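Long-range contacts in L-talarate/galactarate dehydratase (PDB 2PP1), which catalyses the magnesium-dependent dehydration of L-talarate and galactarate to 5-keto-4-deoxy-D-glucarate and, in competition with it, the epimerisation of L-talarate to galactarate: residues D160-Y165 with P345-F350; N166-F171 with H349-N354; F78-R83 with A326-M331; L223-N228 with F246-I251. All coordinates share one frame; numbering follows the deposited sequence.

Interaction 1. Residues D160-Y165 with P345-F350. With LLH ((2R,3S,4R)-2,3,4-trihydroxy-5-(hydroxyamino)-5-oxopentanoic acid), chain H.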
# COMPACT_ATOMS: atom_id res chain seq x y z
N ASP A 160 5.07 2.08 -18.24
CA ASP A 160 3.83 2.30 -18.96
C ASP A 160 3.40 1.12 -19.82
O ASP A 160 2.40 1.19 -20.54
CB ASP A 160 3.93 3.57 -19.80
CG ASP A 160 4.21 4.80 -18.94
OD1 ASP A 160 3.55 4.94 -17.88
OD2 ASP A 160 5.08 5.62 -19.32
N SER A 161 4.18 0.04 -19.75
CA SER A 161 3.88 -1.19 -20.48
C SER A 161 4.68 -2.29 -19.77
O SER A 161 5.65 -1.99 -19.07
CB SER A 161 4.30 -1.06 -21.94
OG SER A 161 5.68 -0.85 -22.09
N VAL A 162 4.26 -3.54 -19.93
CA VAL A 162 4.98 -4.63 -19.28
C VAL A 162 5.24 -5.82 -20.21
O VAL A 162 4.39 -6.17 -21.04
CB VAL A 162 4.22 -5.13 -18.00
CG1 VAL A 162 3.58 -3.95 -17.27
CG2 VAL A 162 3.19 -6.15 -18.36
N GLN A 163 6.42 -6.42 -20.08
CA GLN A 163 6.82 -7.58 -20.88
C GLN A 163 5.68 -8.59 -20.81
O GLN A 163 5.13 -8.83 -19.74
CB GLN A 163 8.07 -8.24 -20.30
CG GLN A 163 9.24 -7.31 -20.14
CD GLN A 163 10.40 -7.98 -19.45
OE1 GLN A 163 10.27 -8.48 -18.33
NE2 GLN A 163 11.54 -7.99 -20.11
N CYS A 164 5.36 -9.20 -21.94
CA CYS A 164 4.24 -10.13 -21.98
C CYS A 164 4.60 -11.42 -22.70
O CYS A 164 5.21 -11.40 -23.77
CB CYS A 164 3.06 -9.45 -22.66
SG CYS A 164 1.55 -10.41 -22.66
N TYR A 165 4.21 -12.55 -22.12
CA TYR A 165 4.49 -13.84 -22.73
C TYR A 165 3.17 -14.58 -22.90
O TYR A 165 2.22 -14.35 -22.15
CB TYR A 165 5.45 -14.66 -21.84
CG TYR A 165 4.79 -15.25 -20.61
CD1 TYR A 165 4.15 -16.49 -20.65
CD2 TYR A 165 4.78 -14.55 -19.40
CE1 TYR A 165 3.51 -17.02 -19.54
CE2 TYR A 165 4.14 -15.06 -18.28
CZ TYR A 165 3.51 -16.30 -18.35
OH TYR A 165 2.90 -16.80 -17.23
N PRO A 345 8.55 -6.77 -14.12
CA PRO A 345 7.67 -7.94 -14.08
C PRO A 345 7.35 -8.55 -15.44
O PRO A 345 7.83 -8.09 -16.47
CB PRO A 345 6.41 -7.39 -13.43
CG PRO A 345 6.30 -6.04 -14.11
CD PRO A 345 7.75 -5.53 -14.17
N TRP A 346 6.52 -9.58 -15.42
CA TRP A 346 6.06 -10.26 -16.63
C TRP A 346 4.55 -10.37 -16.53
O TRP A 346 4.00 -10.51 -15.44
CB TRP A 346 6.64 -11.67 -16.75
CG TRP A 346 7.98 -11.74 -17.38
CD1 TRP A 346 9.19 -11.72 -16.74
CD2 TRP A 346 8.27 -11.81 -18.78
NE1 TRP A 346 10.21 -11.79 -17.66
CE2 TRP A 346 9.67 -11.84 -18.92
CE3 TRP A 346 7.47 -11.85 -19.93
CZ2 TRP A 346 10.30 -11.91 -20.17
CZ3 TRP A 346 8.10 -11.92 -21.18
CH2 TRP A 346 9.50 -11.95 -21.28
N LEU A 347 3.88 -10.29 -17.68
CA LEU A 347 2.43 -10.39 -17.73
C LEU A 347 2.09 -11.63 -18.55
O LEU A 347 2.71 -11.89 -19.58
CB LEU A 347 1.84 -9.15 -18.40
CG LEU A 347 0.32 -9.03 -18.46
CD1 LEU A 347 -0.21 -8.76 -17.07
CD2 LEU A 347 -0.08 -7.88 -19.41
N GLU A 348 1.11 -12.40 -18.09
CA GLU A 348 0.72 -13.63 -18.78
C GLU A 348 -0.46 -13.40 -19.72
O GLU A 348 -1.48 -12.84 -19.33
CB GLU A 348 0.38 -14.71 -17.76
CG GLU A 348 -0.13 -16.02 -18.35
CD GLU A 348 -0.14 -17.17 -17.33
OE1 GLU A 348 -0.42 -16.93 -16.14
OE2 GLU A 348 0.11 -18.32 -17.73
N HIS A 349 -0.31 -13.85 -20.96
CA HIS A 349 -1.36 -13.67 -21.96
C HIS A 349 -2.18 -14.92 -22.32
O HIS A 349 -1.63 -16.02 -22.51
CB HIS A 349 -0.78 -13.08 -23.25
CG HIS A 349 -1.72 -13.15 -24.42
ND1 HIS A 349 -1.90 -14.30 -25.16
CD2 HIS A 349 -2.59 -12.24 -24.93
CE1 HIS A 349 -2.83 -14.09 -26.07
NE2 HIS A 349 -3.27 -12.85 -25.95
N PHE A 350 -3.49 -14.71 -22.40
CA PHE A 350 -4.48 -15.71 -22.80
C PHE A 350 -5.45 -14.83 -23.58
O PHE A 350 -5.62 -13.66 -23.22
CB PHE A 350 -5.25 -16.28 -21.60
CG PHE A 350 -4.55 -17.41 -20.89
CD1 PHE A 350 -3.54 -17.16 -19.96
CD2 PHE A 350 -4.95 -18.73 -21.10
CE1 PHE A 350 -2.95 -18.20 -19.25
CE2 PHE A 350 -4.36 -19.79 -20.40
CZ PHE A 350 -3.36 -19.52 -19.47
O5A LLH H . -5.89 -25.76 -17.79
C5 LLH H . -5.81 -25.17 -16.69
O5B LLH H . -6.03 -25.70 -15.57
C4 LLH H . -5.41 -23.68 -16.69
O4 LLH H . -5.48 -23.14 -18.00
C3 LLH H . -4.00 -23.54 -16.11
O3 LLH H . -3.07 -24.36 -16.85
C2 LLH H . -3.49 -22.08 -16.13
O2 LLH H . -4.31 -21.38 -15.19
C1 LLH H . -2.00 -21.90 -15.75
O1 LLH H . -1.47 -22.57 -14.87
N LLH H . -1.32 -20.98 -16.46
ON LLH H . -0.14 -20.40 -16.02
O HOH W 1 7.66 -5.61 -17.74
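Tyr165 lays one face of its ring against the backbone of Glu348: the CA of Glu348 stands 4.1 Å from the centroid of the Tyr165 ring, 26° off the normal, a CH-pi contact set toward the rim. The CG of Tyr165 lies between its own backbone N and carbonyl carbon (chi1 75°), which folds the ring across the neighbouring strand and brings its edge atom CD2 to 3.8 Å from CE3 of Trp346. Gln163 lies over one face of the Trp346 indole, its CB 3.7 Å from the centroid of the six-membered ring and only 14° off its normal, a second CH-pi contact. Gln163, Trp346, Tyr165 and Glu348 thus interlock along one side of the strand pair, while Cys164 and Leu347 turn to the other. Val162 CG2 presses on Leu347 CB at 3.3 Å, tighter than usual for two carbons, and Cys164 SG rests against His349 CB.

The backbones are joined by Leu347 N to Gln163 O, Tyr165 N to Leu347 O (3.0 Å) and His349 N to Tyr165 O, the alternation expected of parallel strands. One water bridges Gln163 N and Pro345 O.

The extended chain of Glu348 carries OE2 to 2.7 Å from the hydroxamate oxygen ON of the ligand; Thr167 and, through a salt bridge, Lys195 also hold OE2. Parallel pairing of strand 161-165 with 346-349, residues far apart in sequence, fits the circular closure of the TIM-like barrel of the enolase superfamily, with a substrate-binding glutamate at the strand end.

Interaction 2. Residues N166-F171 with H349-N354. With LLH ((2R,3S,4R)-2,3,4-trihydroxy-5-(hydroxyamino)-5-oxopentanoic acid), chain H.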
# COMPACT_ATOMS: atom_id res chain seq x y z
N ASN A 166 3.11 -15.48 -23.87
CA ASN A 166 1.88 -16.25 -24.10
C ASN A 166 1.92 -17.64 -23.49
O ASN A 166 2.95 -18.30 -23.48
CB ASN A 166 1.59 -16.37 -25.60
CG ASN A 166 0.50 -17.39 -25.88
OD1 ASN A 166 0.77 -18.58 -26.10
ND2 ASN A 166 -0.76 -16.95 -25.84
N THR A 167 0.76 -18.08 -23.00
CA THR A 167 0.62 -19.40 -22.39
C THR A 167 -0.38 -20.29 -23.13
O THR A 167 -0.18 -21.51 -23.22
CB THR A 167 0.13 -19.28 -20.92
OG1 THR A 167 1.12 -18.62 -20.13
CG2 THR A 167 -0.14 -20.66 -20.33
N SER A 168 -1.43 -19.69 -23.68
CA SER A 168 -2.48 -20.44 -24.37
C SER A 168 -2.04 -21.27 -25.56
O SER A 168 -2.74 -22.21 -25.94
CB SER A 168 -3.60 -19.50 -24.82
OG SER A 168 -3.12 -18.55 -25.75
N GLY A 169 -0.90 -20.94 -26.16
CA GLY A 169 -0.45 -21.71 -27.30
C GLY A 169 0.56 -22.81 -26.97
O GLY A 169 1.15 -23.40 -27.88
N GLY A 170 0.77 -23.09 -25.69
CA GLY A 170 1.74 -24.12 -25.33
C GLY A 170 1.22 -25.24 -24.45
O GLY A 170 1.98 -25.83 -23.68
N PHE A 171 -0.07 -25.55 -24.57
CA PHE A 171 -0.68 -26.60 -23.77
C PHE A 171 -0.39 -28.02 -24.27
O PHE A 171 -0.07 -28.23 -25.44
CB PHE A 171 -2.18 -26.35 -23.66
CG PHE A 171 -2.56 -25.39 -22.57
CD1 PHE A 171 -2.89 -25.86 -21.29
CD2 PHE A 171 -2.54 -24.02 -22.79
CE1 PHE A 171 -3.21 -24.97 -20.26
CE2 PHE A 171 -2.85 -23.12 -21.75
CZ PHE A 171 -3.19 -23.60 -20.49
N HIS A 349 -0.31 -13.85 -20.96
CA HIS A 349 -1.36 -13.67 -21.96
C HIS A 349 -2.18 -14.92 -22.32
O HIS A 349 -1.63 -16.02 -22.51
CB HIS A 349 -0.78 -13.08 -23.25
CG HIS A 349 -1.72 -13.15 -24.42
ND1 HIS A 349 -1.90 -14.30 -25.16
CD2 HIS A 349 -2.59 -12.24 -24.93
CE1 HIS A 349 -2.83 -14.09 -26.07
NE2 HIS A 349 -3.27 -12.85 -25.95
N PHE A 350 -3.49 -14.71 -22.40
CA PHE A 350 -4.48 -15.71 -22.80
C PHE A 350 -5.45 -14.83 -23.58
O PHE A 350 -5.62 -13.66 -23.22
CB PHE A 350 -5.25 -16.28 -21.60
CG PHE A 350 -4.55 -17.41 -20.89
CD1 PHE A 350 -3.54 -17.16 -19.96
CD2 PHE A 350 -4.95 -18.73 -21.10
CE1 PHE A 350 -2.95 -18.20 -19.25
CE2 PHE A 350 -4.36 -19.79 -20.40
CZ PHE A 350 -3.36 -19.52 -19.47
N GLU A 351 -6.09 -15.36 -24.62
CA GLU A 351 -7.05 -14.56 -25.38
C GLU A 351 -8.46 -14.87 -24.89
O GLU A 351 -9.42 -14.20 -25.27
CB GLU A 351 -6.95 -14.88 -26.88
CG GLU A 351 -7.32 -16.32 -27.24
CD GLU A 351 -6.12 -17.26 -27.21
OE1 GLU A 351 -5.31 -17.18 -26.27
OE2 GLU A 351 -6.00 -18.09 -28.13
N TRP A 352 -8.57 -15.88 -24.04
CA TRP A 352 -9.85 -16.35 -23.50
C TRP A 352 -10.86 -15.30 -23.05
O TRP A 352 -12.04 -15.42 -23.35
CB TRP A 352 -9.62 -17.32 -22.34
CG TRP A 352 -8.82 -18.53 -22.68
CD1 TRP A 352 -8.30 -18.85 -23.90
CD2 TRP A 352 -8.42 -19.58 -21.78
NE1 TRP A 352 -7.60 -20.04 -23.82
CE2 TRP A 352 -7.67 -20.51 -22.54
CE3 TRP A 352 -8.64 -19.82 -20.42
CZ2 TRP A 352 -7.12 -21.67 -21.97
CZ3 TRP A 352 -8.10 -20.98 -19.85
CH2 TRP A 352 -7.35 -21.89 -20.63
N LEU A 353 -10.41 -14.29 -22.32
CA LEU A 353 -11.33 -13.27 -21.81
C LEU A 353 -11.60 -12.10 -22.74
O LEU A 353 -12.42 -11.25 -22.42
CB LEU A 353 -10.83 -12.73 -20.46
CG LEU A 353 -10.46 -13.74 -19.36
CD1 LEU A 353 -10.27 -12.97 -18.06
CD2 LEU A 353 -11.54 -14.79 -19.19
N ASN A 354 -10.92 -12.05 -23.88
CA ASN A 354 -11.12 -10.95 -24.83
C ASN A 354 -12.59 -10.65 -25.16
O ASN A 354 -13.00 -9.49 -25.17
CB ASN A 354 -10.36 -11.22 -26.14
CG ASN A 354 -8.85 -11.19 -25.98
OD1 ASN A 354 -8.33 -10.62 -25.01
ND2 ASN A 354 -8.14 -11.78 -26.94
O5A LLH H . -5.89 -25.76 -17.79
C5 LLH H . -5.81 -25.17 -16.69
O5B LLH H . -6.03 -25.70 -15.57
C4 LLH H . -5.41 -23.68 -16.69
O4 LLH H . -5.48 -23.14 -18.00
C3 LLH H . -4.00 -23.54 -16.11
O3 LLH H . -3.07 -24.36 -16.85
C2 LLH H . -3.49 -22.08 -16.13
O2 LLH H . -4.31 -21.38 -15.19
C1 LLH H . -2.00 -21.90 -15.75
O1 LLH H . -1.47 -22.57 -14.87
N LLH H . -1.32 -20.98 -16.46
ON LLH H . -0.14 -20.40 -16.02
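Ser168 OG is gripped from two sides of the contact: it donates to Glu351 OE1 at 2.6 Å, on the syn lone pair of that oxygen, and accepts from Asn166 ND2 at 2.9 Å. The same amide nitrogen sends its other hydrogen to His349 ND1 at 3.0 Å, with the nitrogen 8° out of the imidazole plane and the ring atom 4° out of the amide plane, which is consistent with an ND1 that carries no proton. Asn166 therefore has both N-H groups engaged, and its OD1 accepts from Gly169 N, an Asx motif that pins the amide against rotation.

These bonds tie together two loops that follow neighbouring parallel strands of the barrel domain, and Thr167 N to His349 O continues the strand pairing into them. A type I turn from Thr167 to Gly170 then bends the first loop toward the ligand.

Next to the polar network the packing is apolar. Thr167 CG2 touches Phe350 CZ at 3.5 Å, and Phe171 CE2 meets Phe350 CE2 at 3.9 Å, the two side chains crossing at about a right angle. Phe171 CZ and Trp352 CH2 both approach ligand O4, the former at 3.4 Å. Tyr12 of the second subunit stacks on the His349 ring.

Interaction 3. Residues F78-R83 with A326-M331. With LLH ((2R,3S,4R)-2,3,4-trihydroxy-5-(hydroxyamino)-5-oxopentanoic acid), chain H.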
# COMPACT_ATOMS: atom_id res chain seq x y z
N PHE A 78 -14.11 -8.55 -11.41
CA PHE A 78 -14.48 -9.95 -11.52
C PHE A 78 -13.45 -10.92 -10.93
O PHE A 78 -12.31 -10.55 -10.65
CB PHE A 78 -14.70 -10.30 -12.99
CG PHE A 78 -13.43 -10.35 -13.80
CD1 PHE A 78 -12.68 -11.53 -13.88
CD2 PHE A 78 -12.96 -9.22 -14.46
CE1 PHE A 78 -11.48 -11.57 -14.60
CE2 PHE A 78 -11.76 -9.25 -15.19
CZ PHE A 78 -11.02 -10.43 -15.25
N SER A 79 -13.90 -12.15 -10.71
CA SER A 79 -13.04 -13.23 -10.26
C SER A 79 -13.47 -14.37 -11.19
O SER A 79 -14.33 -14.17 -12.07
CB SER A 79 -13.24 -13.59 -8.78
OG SER A 79 -14.51 -14.15 -8.53
N TYR A 80 -12.91 -15.55 -11.03
CA TYR A 80 -13.23 -16.64 -11.93
C TYR A 80 -12.91 -17.96 -11.28
O TYR A 80 -12.36 -18.02 -10.18
CB TYR A 80 -12.38 -16.52 -13.19
CG TYR A 80 -10.92 -16.88 -12.92
CD1 TYR A 80 -10.46 -18.20 -13.07
CD2 TYR A 80 -10.02 -15.93 -12.42
CE1 TYR A 80 -9.15 -18.56 -12.72
CE2 TYR A 80 -8.71 -16.28 -12.07
CZ TYR A 80 -8.28 -17.59 -12.22
OH TYR A 80 -7.00 -17.95 -11.86
N SER A 81 -13.24 -19.02 -12.00
CA SER A 81 -12.92 -20.36 -11.54
C SER A 81 -12.73 -21.26 -12.74
O SER A 81 -13.53 -21.25 -13.67
CB SER A 81 -14.04 -20.92 -10.66
OG SER A 81 -13.69 -22.23 -10.23
N LYS A 82 -11.62 -22.01 -12.74
CA LYS A 82 -11.35 -22.95 -13.80
C LYS A 82 -11.69 -24.28 -13.14
O LYS A 82 -10.96 -24.75 -12.26
CB LYS A 82 -9.88 -22.89 -14.23
CG LYS A 82 -9.51 -21.58 -14.93
CD LYS A 82 -8.09 -21.60 -15.49
CE LYS A 82 -7.72 -20.24 -16.12
NZ LYS A 82 -6.35 -20.20 -16.72
N ARG A 83 -12.83 -24.84 -13.55
CA ARG A 83 -13.40 -26.08 -13.02
C ARG A 83 -14.27 -25.67 -11.84
O ARG A 83 -14.57 -24.49 -11.67
CB ARG A 83 -12.31 -27.09 -12.63
CG ARG A 83 -11.53 -27.60 -13.84
CD ARG A 83 -10.58 -28.74 -13.52
NE ARG A 83 -9.88 -29.19 -14.73
CZ ARG A 83 -8.85 -28.55 -15.28
NH1 ARG A 83 -8.38 -27.43 -14.74
NH2 ARG A 83 -8.28 -29.03 -16.39
N ALA A 326 5.35 -12.07 -11.43
CA ALA A 326 4.79 -12.58 -12.69
C ALA A 326 3.39 -13.07 -12.33
O ALA A 326 3.17 -14.25 -12.07
CB ALA A 326 5.63 -13.73 -13.23
N PRO A 327 2.42 -12.14 -12.30
CA PRO A 327 1.02 -12.45 -11.97
C PRO A 327 0.46 -13.52 -12.90
O PRO A 327 0.87 -13.61 -14.06
CB PRO A 327 0.31 -11.11 -12.15
CG PRO A 327 1.41 -10.12 -11.82
CD PRO A 327 2.58 -10.70 -12.55
N HIS A 328 -0.47 -14.32 -12.39
CA HIS A 328 -1.07 -15.39 -13.19
C HIS A 328 -2.43 -15.05 -13.79
O HIS A 328 -3.31 -14.56 -13.09
CB HIS A 328 -1.20 -16.64 -12.31
CG HIS A 328 -2.16 -17.67 -12.84
ND1 HIS A 328 -3.49 -17.69 -12.47
CD2 HIS A 328 -1.99 -18.71 -13.68
CE1 HIS A 328 -4.09 -18.71 -13.06
NE2 HIS A 328 -3.20 -19.34 -13.80
N PHE A 329 -2.57 -15.31 -15.09
CA PHE A 329 -3.84 -15.11 -15.78
C PHE A 329 -4.35 -13.66 -15.66
O PHE A 329 -3.55 -12.73 -15.46
CB PHE A 329 -4.86 -16.10 -15.20
CG PHE A 329 -6.09 -16.33 -16.06
CD1 PHE A 329 -5.96 -16.70 -17.39
CD2 PHE A 329 -7.36 -16.24 -15.50
CE1 PHE A 329 -7.11 -16.97 -18.17
CE2 PHE A 329 -8.50 -16.51 -16.26
CZ PHE A 329 -8.38 -16.88 -17.60
N ALA A 330 -5.66 -13.49 -15.79
CA ALA A 330 -6.34 -12.19 -15.69
C ALA A 330 -5.47 -10.98 -16.02
O ALA A 330 -5.34 -10.05 -15.21
CB ALA A 330 -6.93 -12.03 -14.28
N MET A 331 -4.90 -10.97 -17.22
CA MET A 331 -4.05 -9.84 -17.61
C MET A 331 -4.82 -8.52 -17.58
O MET A 331 -4.23 -7.46 -17.34
CB MET A 331 -3.47 -10.08 -19.01
CG MET A 331 -4.52 -10.21 -20.10
SD MET A 331 -3.78 -10.71 -21.66
CE MET A 331 -5.17 -10.30 -22.82
O5A LLH H . -5.89 -25.76 -17.79
C5 LLH H . -5.81 -25.17 -16.69
O5B LLH H . -6.03 -25.70 -15.57
C4 LLH H . -5.41 -23.68 -16.69
O4 LLH H . -5.48 -23.14 -18.00
C3 LLH H . -4.00 -23.54 -16.11
O3 LLH H . -3.07 -24.36 -16.85
C2 LLH H . -3.49 -22.08 -16.13
O2 LLH H . -4.31 -21.38 -15.19
C1 LLH H . -2.00 -21.90 -15.75
O1 LLH H . -1.47 -22.57 -14.87
N LLH H . -1.32 -20.98 -16.46
ON LLH H . -0.14 -20.40 -16.02
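Phe329 meets Tyr80 with its edge and Lys82 with a face. The edge points at the face of Tyr80 in a T-shaped pair, centroids 4.9 Å apart and planes at 64°, with CD2 of Phe329 3.7 Å from CZ of Tyr80. Over a face of the Phe329 ring comes Lys82, its extended chain arriving from the opposite direction; NZ is 3.7 Å from the centroid and 18° off the normal, a cation-pi contact. The ammonium also donates to ligand O2 at 2.8 Å, and weakly to O4. His328 NE2 shares O2 at 2.7 Å, so the active-site histidine and the lysine meet on one ligand hydroxyl. Asp301 accepts from both Tyr80 OH and His328 ND1, fixing the rotation of the imidazole.

Packing slackens toward both ends of the strand segment. Phe78 CZ only grazes Ala330 CB at 4.5 Å, and the partly exposed Arg83 gives NH1 to the carboxylate oxygen O5B of the ligand at 3.0 Å.

Strand 74-81, the edge strand, within this chain, of the antiparallel sheet of the N-terminal domain, thus abuts the loop between strand 324-325 and helix 331-340 of the barrel, with helix 302-305 packed against Tyr80 and His328.

Interaction 4. Residues L223-N228 with F246-I251. With MG (magnesium ion), chain G; LLH ((2R,3S,4R)-2,3,4-trihydroxy-5-(hydroxyamino)-5-oxopentanoic acid), chain H.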
# COMPACT_ATOMS: atom_id res chain seq x y z
N LEU A 223 11.89 -17.81 -22.97
CA LEU A 223 11.16 -19.06 -22.94
C LEU A 223 11.05 -19.55 -21.50
O LEU A 223 12.00 -19.48 -20.73
CB LEU A 223 11.90 -20.10 -23.80
CG LEU A 223 11.39 -21.54 -23.86
CD1 LEU A 223 9.96 -21.58 -24.38
CD2 LEU A 223 12.30 -22.35 -24.77
N MET A 224 9.86 -20.03 -21.14
CA MET A 224 9.63 -20.55 -19.80
C MET A 224 8.79 -21.83 -19.86
O MET A 224 8.14 -22.10 -20.87
CB MET A 224 8.95 -19.49 -18.92
CG MET A 224 7.94 -18.59 -19.62
SD MET A 224 8.65 -17.11 -20.43
CE MET A 224 8.36 -15.84 -19.22
N VAL A 225 8.84 -22.63 -18.80
CA VAL A 225 8.05 -23.86 -18.75
C VAL A 225 7.18 -23.88 -17.50
O VAL A 225 7.46 -23.18 -16.52
CB VAL A 225 8.93 -25.12 -18.79
CG1 VAL A 225 9.75 -25.12 -20.05
CG2 VAL A 225 9.81 -25.19 -17.56
N ASP A 226 6.12 -24.68 -17.55
CA ASP A 226 5.16 -24.78 -16.47
C ASP A 226 4.72 -26.23 -16.26
O ASP A 226 4.09 -26.82 -17.14
CB ASP A 226 3.94 -23.93 -16.83
CG ASP A 226 2.96 -23.78 -15.69
OD1 ASP A 226 3.03 -24.55 -14.70
OD2 ASP A 226 2.09 -22.90 -15.81
N ALA A 227 5.04 -26.80 -15.10
CA ALA A 227 4.70 -28.19 -14.80
C ALA A 227 3.35 -28.36 -14.08
O ALA A 227 2.88 -29.48 -13.90
CB ALA A 227 5.82 -28.84 -13.96
N ASN A 228 2.74 -27.25 -13.68
CA ASN A 228 1.46 -27.30 -12.98
C ASN A 228 1.42 -28.33 -11.84
O ASN A 228 0.45 -29.09 -11.71
CB ASN A 228 0.33 -27.57 -13.98
CG ASN A 228 -0.06 -26.33 -14.78
OD1 ASN A 228 -0.69 -25.42 -14.24
ND2 ASN A 228 0.33 -26.28 -16.04
N PHE A 246 18.61 -24.70 -21.64
CA PHE A 246 17.69 -23.89 -22.42
C PHE A 246 17.60 -22.44 -21.96
O PHE A 246 16.93 -21.62 -22.59
CB PHE A 246 16.31 -24.53 -22.42
CG PHE A 246 16.30 -25.93 -22.96
CD1 PHE A 246 16.57 -26.17 -24.31
CD2 PHE A 246 16.04 -27.01 -22.13
CE1 PHE A 246 16.59 -27.48 -24.81
CE2 PHE A 246 16.05 -28.32 -22.63
CZ PHE A 246 16.33 -28.55 -23.97
N ASN A 247 18.30 -22.12 -20.87
CA ASN A 247 18.30 -20.77 -20.31
C ASN A 247 16.89 -20.20 -20.19
O ASN A 247 16.60 -19.11 -20.68
CB ASN A 247 19.16 -19.85 -21.18
CG ASN A 247 20.58 -20.35 -21.33
OD1 ASN A 247 21.02 -20.70 -22.42
ND2 ASN A 247 21.30 -20.38 -20.22
N LEU A 248 16.02 -20.95 -19.53
CA LEU A 248 14.64 -20.54 -19.34
C LEU A 248 14.53 -19.34 -18.41
O LEU A 248 15.37 -19.17 -17.51
CB LEU A 248 13.83 -21.71 -18.77
CG LEU A 248 13.89 -23.01 -19.56
CD1 LEU A 248 13.31 -24.16 -18.73
CD2 LEU A 248 13.15 -22.85 -20.87
N ILE A 249 13.51 -18.51 -18.61
CA ILE A 249 13.29 -17.37 -17.74
C ILE A 249 12.88 -17.92 -16.38
O ILE A 249 13.18 -17.33 -15.34
CB ILE A 249 12.17 -16.43 -18.28
CG1 ILE A 249 12.52 -15.95 -19.69
CG2 ILE A 249 12.00 -15.24 -17.35
CD1 ILE A 249 13.82 -15.16 -19.76
N TRP A 250 12.18 -19.06 -16.40
CA TRP A 250 11.78 -19.72 -15.17
C TRP A 250 11.13 -21.08 -15.40
O TRP A 250 10.72 -21.41 -16.52
CB TRP A 250 10.83 -18.84 -14.34
CG TRP A 250 9.42 -18.71 -14.86
CD1 TRP A 250 8.51 -19.71 -15.04
CD2 TRP A 250 8.75 -17.49 -15.24
NE1 TRP A 250 7.31 -19.19 -15.50
CE2 TRP A 250 7.44 -17.83 -15.63
CE3 TRP A 250 9.14 -16.14 -15.28
CZ2 TRP A 250 6.51 -16.88 -16.06
CZ3 TRP A 250 8.21 -15.18 -15.71
CH2 TRP A 250 6.91 -15.56 -16.09
N ILE A 251 11.08 -21.87 -14.33
CA ILE A 251 10.43 -23.18 -14.33
C ILE A 251 9.31 -22.91 -13.33
O ILE A 251 9.56 -22.51 -12.20
CB ILE A 251 11.37 -24.28 -13.79
CG1 ILE A 251 12.57 -24.44 -14.73
CG2 ILE A 251 10.61 -25.61 -13.69
CD1 ILE A 251 13.66 -25.36 -14.19
MG MG G . 0.85 -21.69 -14.31
O5A LLH H . -5.89 -25.76 -17.79
C5 LLH H . -5.81 -25.17 -16.69
O5B LLH H . -6.03 -25.70 -15.57
C4 LLH H . -5.41 -23.68 -16.69
O4 LLH H . -5.48 -23.14 -18.00
C3 LLH H . -4.00 -23.54 -16.11
O3 LLH H . -3.07 -24.36 -16.85
C2 LLH H . -3.49 -22.08 -16.13
O2 LLH H . -4.31 -21.38 -15.19
C1 LLH H . -2.00 -21.90 -15.75
O1 LLH H . -1.47 -22.57 -14.87
N LLH H . -1.32 -20.98 -16.46
ON LLH H . -0.14 -20.40 -16.02
O HOH W 2 14.66 -17.70 -22.23
O HOH W 3 1.34 -23.11 -12.92
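Met224 curls its methyl over the indole of Trp250, its chain bent at chi2 (-86°) and chi3: CE lies 3.7 Å from the centroid of the six-membered ring and 20° off its normal. Met224 and Val225 bury the most surface against 246-251, Leu223 only slightly less. The sulfur of Met224 follows above the same ring at 4.9 Å from that centroid, a more distant Met-aromatic contact. CE also lies 4.0 Å from Ile249 CB, in contact with both residues.

Val225 faces the other way. Its CG2 meets Leu248 CD1 at 3.8 Å and Ile251 CG2 at 4.0 Å, the Val225 and Leu248 side chains crossing at about a right angle. Leu223, on this same side, sets CG against CD2 of Leu248 at 3.7 Å. Two backbone bonds secure the pairing, Ile249 N to Leu223 O at 2.8 Å and Val225 N to Trp250 O, while a water bridges Leu223 N and Asn247 O.

Beyond the paired part, Asp226 OD2 binds the magnesium at 2.3 Å, alongside Glu252 and Glu278; its OD1 accepts from Asn228 N in an Asx turn.

Strand 223-226 runs parallel between 194-197 and 251-252 in the barrel sheet. Helix 233-243 connects it to the latter in a beta-alpha-beta unit, its Met243 packing on Val225, Leu248 and Ile251, with Leu210 of helix 203-217 also against Val225.

In the fold
All four contacts border the ligand. Interactions 1 and 2 follow one another along the same pair of neighbouring strands and the loops after them, their centres 12 Å apart, and are joined where Glu348 OE2 meets Thr167 OG1 at 2.6 Å. Glu348 also ties interaction 1 to interaction 3 through OE1 and Phe329 N, 2.9 Å apart, while Phe350 CD1 of interaction 2 packs on Phe329 CD1 at 3.6 Å. Interaction 4 supplies a metal ligand and backs onto interaction 1 through Trp250, whose CH2 is 3.6 Å from Tyr165 CE2. Interaction 3 brings the N-terminal domain over the barrel, so that its lysine and arginine reach the ligand together with barrel residues.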